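Local coordinates for protein nickel-dependent hydrogenase large subunit (Allochromatium vinosum, PDB 3MYR) that forms the large subunit of a heterodimeric [NiFe] hydrogenase, housing the nickel-iron centre that oxidises molecular hydrogen, whose electrons leave through iron-sulfur clusters to an acceptor, at residues 202-207 and 244-249; 279-284 and 303-308; 321-326 and 379-384. All coordinates share one frame; numbering follows the deposited sequence.

Contact 1 (202-207 and 244-249); sequences AKFHAI and NLIQSM
Phe204 swings its CG anti to the backbone N (chi1 -167°), which sends the ring across to Leu245, Ile246 and Met249, while Met249, bent at its last torsion (chi3 -144°), brings its methyl CE to the CD1 side of that ring. The two residues belong to a pair of nearly antiparallel helices, 203-209 and the long 236-265; the axes of the stretches 203-207 and 244-249 pass 10.9 Å apart, at 153° between their directions. No hydrogen bond crosses between the segments; the contact is van der Waals packing, mostly between apolar side chains. With the axes this far apart a long, flat apolar group such as phenylalanine can span the distance and touch three residues of 244-249. Met249 CE lies 3.5 Å from Phe204 CD1, its chain running at about a right angle to that of the phenylalanine. Leu245 CB comes in at the ring edge, and Ile246 CG1 touches Phe204 CE1 at 3.7 Å. An alanine here would remove the ring and is likely to leave Met249 CE and Ile246 CG1 facing a gap. Leu94 and Ala98 of helix 86-112 and Met444 of helix 426-456 also touch Phe204, making it a meeting point of several helices. Lys203 and Ile207 also pack against Thr237 of the small subunit. Leu245 sets CD1 against Phe204 N (3.7 Å) and meets Ile207 CD1 tip to tip at 3.9 Å.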
loop_
_atom_site.group_PDB
_atom_site.type_symbol
_atom_site.label_atom_id
_atom_site.label_comp_id
_atom_site.label_asym_id
_atom_site.label_seq_id
_atom_site.Cartn_x
_atom_site.Cartn_y
_atom_site.Cartn_z
ATOM N N ALA B 202 13.035 0.915 4.473
ATOM C CA ALA B 202 12.302 2.116 4.123
ATOM C C ALA B 202 13.185 3.356 4.028
ATOM O O ALA B 202 12.772 4.368 3.431
ATOM C CB ALA B 202 11.214 2.359 5.156
ATOM N N LYS B 203 14.365 3.326 4.651
ATOM C CA LYS B 203 15.323 4.474 4.547
ATOM C C LYS B 203 15.763 4.708 3.112
ATOM O O LYS B 203 16.192 5.805 2.761
ATOM C CB LYS B 203 16.599 4.134 5.374
ATOM C CG LYS B 203 16.301 4.129 6.882
ATOM C CD LYS B 203 17.553 3.781 7.623
ATOM C CE LYS B 203 17.232 3.834 9.136
ATOM N NZ LYS B 203 18.529 3.348 9.740
ATOM N N PHE B 204 15.663 3.662 2.272
ATOM C CA PHE B 204 16.052 3.807 0.872
ATOM C C PHE B 204 15.158 4.850 0.161
ATOM O O PHE B 204 15.660 5.743 -0.528
ATOM C CB PHE B 204 15.841 2.449 0.150
ATOM C CG PHE B 204 16.492 2.347 -1.230
ATOM C CD1 PHE B 204 17.767 1.809 -1.379
ATOM C CD2 PHE B 204 15.795 2.752 -2.374
ATOM C CE1 PHE B 204 18.337 1.623 -2.657
ATOM C CE2 PHE B 204 16.387 2.650 -3.636
ATOM C CZ PHE B 204 17.644 2.033 -3.775
ATOM N N HIS B 205 13.835 4.705 0.244
ATOM C CA HIS B 205 12.971 5.757 -0.296
ATOM C C HIS B 205 13.190 7.156 0.360
ATOM O O HIS B 205 13.009 8.192 -0.308
ATOM C CB HIS B 205 11.495 5.379 -0.129
ATOM C CG HIS B 205 11.060 4.300 -1.061
ATOM N ND1 HIS B 205 9.778 3.772 -1.048
ATOM C CD2 HIS B 205 11.720 3.697 -2.088
ATOM C CE1 HIS B 205 9.653 2.937 -2.065
ATOM N NE2 HIS B 205 10.820 2.855 -2.696
ATOM N N ALA B 206 13.637 7.195 1.609
ATOM C CA ALA B 206 13.780 8.513 2.249
ATOM C C ALA B 206 14.994 9.236 1.660
ATOM O O ALA B 206 14.958 10.438 1.410
ATOM C CB ALA B 206 13.917 8.345 3.773
ATOM N N ILE B 207 16.036 8.475 1.327
ATOM C CA ILE B 207 17.200 9.100 0.728
ATOM C C ILE B 207 16.889 9.801 -0.627
ATOM O O ILE B 207 17.162 10.972 -0.793
ATOM C CB ILE B 207 18.379 8.124 0.614
ATOM C CG1 ILE B 207 18.871 7.745 2.013
ATOM C CG2 ILE B 207 19.556 8.735 -0.281
ATOM C CD1 ILE B 207 19.924 6.545 1.996
ATOM N N ASN B 244 24.679 0.067 1.085
ATOM C CA ASN B 244 24.462 -0.861 2.206
ATOM C C ASN B 244 23.012 -1.337 2.290
ATOM O O ASN B 244 22.737 -2.494 2.639
ATOM C CB ASN B 244 24.895 -0.220 3.540
ATOM C CG ASN B 244 26.427 -0.247 3.720
ATOM O OD1 ASN B 244 27.158 -0.619 2.816
ATOM N ND2 ASN B 244 26.902 0.159 4.883
ATOM N N LEU B 245 22.065 -0.441 2.012
ATOM C CA LEU B 245 20.629 -0.853 2.073
ATOM C C LEU B 245 20.315 -1.949 1.019
ATOM O O LEU B 245 19.601 -2.887 1.307
ATOM C CB LEU B 245 19.700 0.377 1.879
ATOM C CG LEU B 245 19.782 1.324 3.063
ATOM C CD1 LEU B 245 19.286 2.786 2.632
ATOM C CD2 LEU B 245 18.960 0.682 4.272
ATOM N N ILE B 246 20.918 -1.877 -0.166
ATOM C CA ILE B 246 20.623 -2.885 -1.217
ATOM C C ILE B 246 21.107 -4.275 -0.793
ATOM O O ILE B 246 20.435 -5.280 -0.990
ATOM C CB ILE B 246 21.342 -2.496 -2.538
ATOM C CG1 ILE B 246 20.645 -1.270 -3.174
ATOM C CG2 ILE B 246 21.343 -3.705 -3.498
ATOM C CD1 ILE B 246 21.434 -0.650 -4.438
ATOM N N GLN B 247 22.279 -4.309 -0.170
ATOM C CA GLN B 247 22.829 -5.505 0.415
ATOM C C GLN B 247 21.965 -6.117 1.521
ATOM O O GLN B 247 21.756 -7.369 1.497
ATOM C CB GLN B 247 24.204 -5.190 0.959
ATOM C CG GLN B 247 24.994 -6.333 1.450
ATOM C CD GLN B 247 26.459 -5.854 1.677
ATOM O OE1 GLN B 247 26.968 -4.902 0.980
ATOM N NE2 GLN B 247 27.115 -6.441 2.692
ATOM N N SER B 248 21.464 -5.321 2.484
ATOM C CA SER B 248 20.521 -5.935 3.401
ATOM C C SER B 248 19.218 -6.391 2.808
ATOM O O SER B 248 18.627 -7.333 3.312
ATOM C CB SER B 248 20.279 -5.215 4.733
ATOM O OG SER B 248 20.358 -3.897 4.519
ATOM N N MET B 249 18.755 -5.759 1.742
ATOM C CA MET B 249 17.601 -6.288 0.998
ATOM C C MET B 249 17.896 -7.647 0.404
ATOM O O MET B 249 17.097 -8.574 0.596
ATOM C CB MET B 249 17.174 -5.337 -0.117
ATOM C CG MET B 249 16.584 -4.045 0.401
ATOM S SD MET B 249 16.239 -3.071 -1.092
ATOM C CE MET B 249 16.620 -1.414 -0.531
#

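Contact 2 (279-284 and 303-308); sequences GNFLCY and GAILDR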
loop_
_atom_site.group_PDB
_atom_site.type_symbol
_atom_site.label_atom_id
_atom_site.label_comp_id
_atom_site.label_asym_id
_atom_site.label_seq_id
_atom_site.Cartn_x
_atom_site.Cartn_y
_atom_site.Cartn_z
ATOM N N GLY B 279 -7.365 -18.440 -15.873
ATOM C CA GLY B 279 -6.449 -18.873 -16.905
ATOM C C GLY B 279 -5.886 -17.749 -17.820
ATOM O O GLY B 279 -5.130 -18.057 -18.739
ATOM N N ASN B 280 -6.252 -16.489 -17.590
ATOM C CA ASN B 280 -5.799 -15.347 -18.433
ATOM C C ASN B 280 -5.004 -14.385 -17.552
ATOM O O ASN B 280 -5.414 -14.143 -16.426
ATOM C CB ASN B 280 -7.007 -14.592 -18.969
ATOM C CG ASN B 280 -7.999 -15.528 -19.674
ATOM O OD1 ASN B 280 -7.591 -16.481 -20.363
ATOM N ND2 ASN B 280 -9.275 -15.254 -19.524
ATOM N N PHE B 281 -3.891 -13.844 -18.057
ATOM C CA PHE B 281 -2.980 -13.018 -17.251
ATOM C C PHE B 281 -2.564 -11.808 -18.057
ATOM O O PHE B 281 -2.360 -11.920 -19.234
ATOM C CB PHE B 281 -1.756 -13.827 -16.819
ATOM C CG PHE B 281 -2.135 -14.998 -16.016
ATOM C CD1 PHE B 281 -2.551 -16.176 -16.655
ATOM C CD2 PHE B 281 -2.180 -14.914 -14.604
ATOM C CE1 PHE B 281 -3.004 -17.316 -15.885
ATOM C CE2 PHE B 281 -2.606 -16.019 -13.839
ATOM C CZ PHE B 281 -3.088 -17.193 -14.493
ATOM N N LEU B 282 -2.429 -10.657 -17.415
ATOM C CA LEU B 282 -2.104 -9.466 -18.141
ATOM C C LEU B 282 -0.937 -8.725 -17.457
ATOM O O LEU B 282 -0.961 -8.510 -16.223
ATOM C CB LEU B 282 -3.372 -8.591 -18.204
ATOM C CG LEU B 282 -3.251 -7.140 -18.656
ATOM C CD1 LEU B 282 -3.032 -7.141 -20.182
ATOM C CD2 LEU B 282 -4.507 -6.376 -18.283
ATOM N N CYS B 283 0.029 -8.282 -18.290
ATOM C CA CYS B 283 1.129 -7.421 -17.872
ATOM C C CYS B 283 1.265 -6.232 -18.804
ATOM O O CYS B 283 1.280 -6.412 -20.010
ATOM C CB CYS B 283 2.466 -8.165 -17.933
ATOM S SG CYS B 283 2.509 -9.581 -16.833
ATOM N N TYR B 284 1.494 -5.054 -18.237
ATOM C CA TYR B 284 1.938 -3.928 -19.042
ATOM C C TYR B 284 3.455 -3.909 -19.167
ATOM O O TYR B 284 3.984 -3.215 -20.064
ATOM C CB TYR B 284 1.448 -2.613 -18.455
ATOM C CG TYR B 284 -0.045 -2.481 -18.246
ATOM C CD1 TYR B 284 -0.962 -3.206 -19.038
ATOM C CD2 TYR B 284 -0.554 -1.523 -17.320
ATOM C CE1 TYR B 284 -2.364 -3.025 -18.868
ATOM C CE2 TYR B 284 -2.001 -1.340 -17.130
ATOM C CZ TYR B 284 -2.869 -2.140 -17.876
ATOM O OH TYR B 284 -4.232 -1.973 -17.670
ATOM N N GLY B 303 2.529 -8.022 -22.168
ATOM C CA GLY B 303 1.785 -9.016 -22.947
ATOM C C GLY B 303 0.659 -9.645 -22.133
ATOM O O GLY B 303 0.453 -9.342 -20.957
ATOM N N ALA B 304 -0.054 -10.548 -22.779
ATOM C CA ALA B 304 -1.198 -11.205 -22.191
ATOM C C ALA B 304 -1.115 -12.684 -22.551
ATOM O O ALA B 304 -0.821 -13.047 -23.706
ATOM C CB ALA B 304 -2.478 -10.614 -22.790
ATOM N N ILE B 305 -1.538 -13.513 -21.610
ATOM C CA ILE B 305 -1.629 -14.951 -21.801
ATOM C C ILE B 305 -3.082 -15.278 -21.668
ATOM O O ILE B 305 -3.774 -14.745 -20.770
ATOM C CB ILE B 305 -0.824 -15.672 -20.706
ATOM C CG1 ILE B 305 0.655 -15.495 -20.984
ATOM C CG2 ILE B 305 -1.191 -17.178 -20.557
ATOM C CD1 ILE B 305 1.537 -15.638 -19.713
ATOM N N LEU B 306 -3.569 -16.120 -22.586
ATOM C CA LEU B 306 -4.958 -16.536 -22.536
ATOM C C LEU B 306 -5.011 -18.034 -22.376
ATOM O O LEU B 306 -4.175 -18.755 -22.963
ATOM C CB LEU B 306 -5.685 -16.141 -23.798
ATOM C CG LEU B 306 -5.730 -14.625 -24.057
ATOM C CD1 LEU B 306 -6.483 -14.436 -25.380
ATOM C CD2 LEU B 306 -6.458 -13.952 -22.910
ATOM N N ASP B 307 -5.950 -18.498 -21.546
ATOM C CA ASP B 307 -6.275 -19.935 -21.519
ATOM C C ASP B 307 -5.038 -20.779 -21.143
ATOM O O ASP B 307 -4.875 -21.884 -21.652
ATOM C CB ASP B 307 -6.858 -20.409 -22.900
ATOM C CG ASP B 307 -8.109 -19.579 -23.333
ATOM O OD1 ASP B 307 -8.893 -19.184 -22.421
ATOM O OD2 ASP B 307 -8.300 -19.254 -24.555
ATOM N N ARG B 308 -4.168 -20.239 -20.274
ATOM C CA ARG B 308 -2.970 -20.966 -19.739
ATOM C C ARG B 308 -2.015 -21.427 -20.839
ATOM O O ARG B 308 -1.218 -22.356 -20.664
ATOM C CB ARG B 308 -3.360 -22.133 -18.816
ATOM C CG ARG B 308 -4.153 -21.660 -17.615
ATOM C CD ARG B 308 -4.520 -22.798 -16.701
ATOM N NE ARG B 308 -5.287 -22.425 -15.496
ATOM C CZ ARG B 308 -5.647 -23.323 -14.550
ATOM N NH1 ARG B 308 -5.322 -24.632 -14.681
ATOM N NH2 ARG B 308 -6.282 -22.945 -13.431
#
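The beta hairpin of strands 281-288 and 300-305 holds this contact, at the end of the hairpin away from its connecting loop. Phe281 and Ile305 form a hydrogen-bonded pair, with Phe281 N 2.9 Å from Ile305 O and Ile305 N 3.0 Å from Phe281 O. Cys283 and Gly303 repeat the pattern, and between them Leu282 and Ala304 make the non-hydrogen-bonded pair. In this two-stranded antiparallel sheet, Phe281, Cys283 and Ile305 put apolar groups on one face, against helix 390-399, while Leu282 and the small Ala304 turn to the other, where Trp381 packs on them. Beyond the strand, Asn280 continues the pairing with its side chain. With CG beside the backbone N (chi1 -53°), Asn280 OD1 takes the N-H of Asp307, Asp307 N at 2.9 Å, nearly along the C=O axis, and Leu306 CD2 lies against the amide. Asn280 ND2 is held by Ser385 O. Gly279 O accepts the N-H of Arg308, 2.8 Å from Arg308 N. Glycine fits position 279 because a side chain would jam against the preceding carbonyl and crowd Arg308 CG. The extended arginine runs past Gly279 CA, which lies at the guanidinium edge, and forms a salt bridge through NE to Glu276.

Contact 3 (321-326 and 379-384); sequences TGEIQE and PRWKGR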
loop_
_atom_site.group_PDB
_atom_site.type_symbol
_atom_site.label_atom_id
_atom_site.label_comp_id
_atom_site.label_asym_id
_atom_site.label_seq_id
_atom_site.Cartn_x
_atom_site.Cartn_y
_atom_site.Cartn_z
ATOM N N THR B 321 -9.572 1.562 -27.861
ATOM C CA THR B 321 -10.729 1.845 -27.017
ATOM C C THR B 321 -11.608 0.609 -26.885
ATOM O O THR B 321 -12.411 0.512 -25.956
ATOM C CB THR B 321 -11.582 3.015 -27.528
ATOM O OG1 THR B 321 -12.098 2.634 -28.786
ATOM C CG2 THR B 321 -10.744 4.277 -27.801
ATOM N N GLY B 322 -11.395 -0.387 -27.727
ATOM C CA GLY B 322 -12.089 -1.670 -27.574
ATOM C C GLY B 322 -11.285 -2.700 -26.799
ATOM O O GLY B 322 -11.657 -3.885 -26.722
ATOM N N GLU B 323 -10.148 -2.311 -26.247
ATOM C CA GLU B 323 -9.361 -3.348 -25.637
ATOM C C GLU B 323 -9.492 -3.385 -24.080
ATOM O O GLU B 323 -10.194 -4.267 -23.519
ATOM C CB GLU B 323 -7.936 -3.306 -26.195
ATOM C CG GLU B 323 -6.879 -4.039 -25.359
ATOM C CD GLU B 323 -5.581 -4.312 -26.153
ATOM O OE1 GLU B 323 -4.573 -4.651 -25.531
ATOM O OE2 GLU B 323 -5.588 -4.194 -27.402
ATOM N N ILE B 324 -8.918 -2.405 -23.401
ATOM C CA ILE B 324 -9.132 -2.255 -21.942
ATOM C C ILE B 324 -10.379 -1.412 -21.717
ATOM O O ILE B 324 -10.429 -0.247 -22.155
ATOM C CB ILE B 324 -7.977 -1.561 -21.259
ATOM C CG1 ILE B 324 -6.743 -2.478 -21.307
ATOM C CG2 ILE B 324 -8.334 -1.233 -19.776
ATOM C CD1 ILE B 324 -5.448 -1.813 -20.981
ATOM N N GLN B 325 -11.360 -1.991 -21.028
ATOM C CA GLN B 325 -12.564 -1.235 -20.700
ATOM C C GLN B 325 -12.988 -1.549 -19.311
ATOM O O GLN B 325 -12.791 -2.678 -18.880
ATOM C CB GLN B 325 -13.747 -1.648 -21.617
ATOM C CG GLN B 325 -13.463 -1.575 -23.108
ATOM C CD GLN B 325 -14.615 -2.156 -23.938
ATOM O OE1 GLN B 325 -15.280 -1.414 -24.588
ATOM N NE2 GLN B 325 -14.809 -3.493 -23.933
ATOM N N GLU B 326 -13.683 -0.616 -18.666
ATOM C CA GLU B 326 -14.222 -0.920 -17.354
ATOM C C GLU B 326 -15.733 -0.920 -17.417
ATOM O O GLU B 326 -16.351 0.034 -17.988
ATOM C CB GLU B 326 -13.779 0.115 -16.326
ATOM C CG GLU B 326 -12.258 0.108 -16.062
ATOM C CD GLU B 326 -11.833 1.152 -15.042
ATOM O OE1 GLU B 326 -11.470 0.716 -13.916
ATOM O OE2 GLU B 326 -11.845 2.384 -15.360
ATOM N N PRO B 379 -12.834 -4.261 -14.660
ATOM C CA PRO B 379 -11.999 -4.062 -15.844
ATOM C C PRO B 379 -11.975 -5.389 -16.595
ATOM O O PRO B 379 -11.911 -6.458 -15.973
ATOM C CB PRO B 379 -10.584 -3.752 -15.239
ATOM C CG PRO B 379 -10.888 -3.243 -13.884
ATOM C CD PRO B 379 -12.018 -4.192 -13.439
ATOM N N ARG B 380 -11.982 -5.306 -17.915
ATOM C CA ARG B 380 -11.907 -6.498 -18.770
ATOM C C ARG B 380 -10.900 -6.198 -19.890
ATOM O O ARG B 380 -10.762 -5.039 -20.315
ATOM C CB ARG B 380 -13.304 -6.807 -19.385
ATOM C CG ARG B 380 -14.396 -7.230 -18.359
ATOM C CD ARG B 380 -13.993 -8.516 -17.687
ATOM N NE ARG B 380 -14.987 -8.993 -16.700
ATOM C CZ ARG B 380 -14.925 -8.785 -15.374
ATOM N NH1 ARG B 380 -13.971 -8.025 -14.844
ATOM N NH2 ARG B 380 -15.845 -9.303 -14.566
ATOM N N TRP B 381 -10.233 -7.229 -20.398
ATOM C CA TRP B 381 -9.270 -7.051 -21.480
ATOM C C TRP B 381 -9.878 -7.747 -22.681
ATOM O O TRP B 381 -10.038 -8.983 -22.650
ATOM C CB TRP B 381 -7.915 -7.699 -21.108
ATOM C CG TRP B 381 -6.860 -7.465 -22.188
ATOM C CD1 TRP B 381 -6.172 -6.295 -22.431
ATOM C CD2 TRP B 381 -6.435 -8.394 -23.206
ATOM N NE1 TRP B 381 -5.342 -6.459 -23.509
ATOM C CE2 TRP B 381 -5.504 -7.722 -24.025
ATOM C CE3 TRP B 381 -6.740 -9.737 -23.491
ATOM C CZ2 TRP B 381 -4.850 -8.349 -25.107
ATOM C CZ3 TRP B 381 -6.124 -10.363 -24.608
ATOM C CH2 TRP B 381 -5.193 -9.650 -25.408
ATOM N N LYS B 382 -10.282 -6.973 -23.699
ATOM C CA LYS B 382 -11.016 -7.546 -24.860
ATOM C C LYS B 382 -12.183 -8.451 -24.401
ATOM O O LYS B 382 -12.354 -9.578 -24.895
ATOM C CB LYS B 382 -10.032 -8.344 -25.742
ATOM C CG LYS B 382 -8.987 -7.454 -26.465
ATOM C CD LYS B 382 -8.142 -8.255 -27.501
ATOM C CE LYS B 382 -7.049 -7.346 -28.051
ATOM N NZ LYS B 382 -6.133 -8.030 -29.064
ATOM N N GLY B 383 -12.949 -8.003 -23.411
ATOM C CA GLY B 383 -14.034 -8.834 -22.867
ATOM C C GLY B 383 -13.664 -9.937 -21.862
ATOM O O GLY B 383 -14.540 -10.503 -21.277
ATOM N N ARG B 384 -12.389 -10.231 -21.628
ATOM C CA ARG B 384 -11.987 -11.289 -20.708
ATOM C C ARG B 384 -11.652 -10.749 -19.344
ATOM O O ARG B 384 -11.074 -9.670 -19.221
ATOM C CB ARG B 384 -10.784 -12.058 -21.274
ATOM C CG ARG B 384 -11.297 -12.901 -22.488
ATOM C CD ARG B 384 -10.256 -13.312 -23.405
ATOM N NE ARG B 384 -10.369 -12.478 -24.578
ATOM C CZ ARG B 384 -10.459 -12.913 -25.828
ATOM N NH1 ARG B 384 -10.408 -14.210 -26.090
ATOM N NH2 ARG B 384 -10.570 -12.029 -26.800
HETATM O O HOH W 1 -12.741 -5.281 -22.619
#
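Glu323 and Trp381 lie side by side, both buried, where a two-stranded antiparallel sheet, strands 324-327 and 378-381, begins; its second strand runs into a type I' turn from Trp381 to Arg384. With Ile324 they form the close-packed part. Glu323 CG stands anti to its own N (chi1 162°), and the extended chain carries Glu323 OE1 to Trp381 NE1 at 2.8 Å. The bond is bent (136° at the hydrogen): the donor meets OE1 from above the carboxylate plane, and the carboxylate is nearly perpendicular to the indole. A second N-H, from Asp317, also holds OE1, so this buried acid has two donors on one oxygen. Glu323 also accepts Lys382 N through its backbone O, at 2.7 Å. Ile324 CG1 fits against the ring edge at Trp381 CD1, and Gln325 and Arg380 make the hydrogen-bonded backbone pair. At the far end Glu326 and Pro379 pack together, the glutamate side chain about 4 Å from the bound magnesium ion; Glu42 and His561, ligands of that metal, are close by.

The solvent side is looser. Exposed Lys382 lays CG 4.1 Å above the centre of the Trp381 indole, yet Lys382 NZ stays 4.2 Å from Glu323 OE2, beyond salt-bridge range. Glycine suits position 383, whose backbone angles would jam any side chain against the preceding carbonyl. A water donates to Glu323 O and accepts from Gln325 NE2 and, at 2.8 Å, from Gly383 N.

Overall arrangement
From the N terminus, contact 1 comes first, closing a loop of 36 residues as helix 236-265 returns to helix 203-209 beside the small subunit. Helix 236-265 is followed by strand 281-288, which opens contact 2; 18 residues separate 279-284 from 303-308, where strand 300-305 completes the hairpin. Segment 321-326, entering strand 324-327, opens contact 3; 52 residues, almost all loop, precede 379-384. All three are in series, none nested or crossed. Contacts 2 and 3 touch, their centres about 13 Å apart: Tyr284 OH packs on Ile324 CD1 at 3.5 Å, joining the two small sheets. Contact 1 lies on the opposite side of the chain's centre, its centre about 33 Å from that of contact 2.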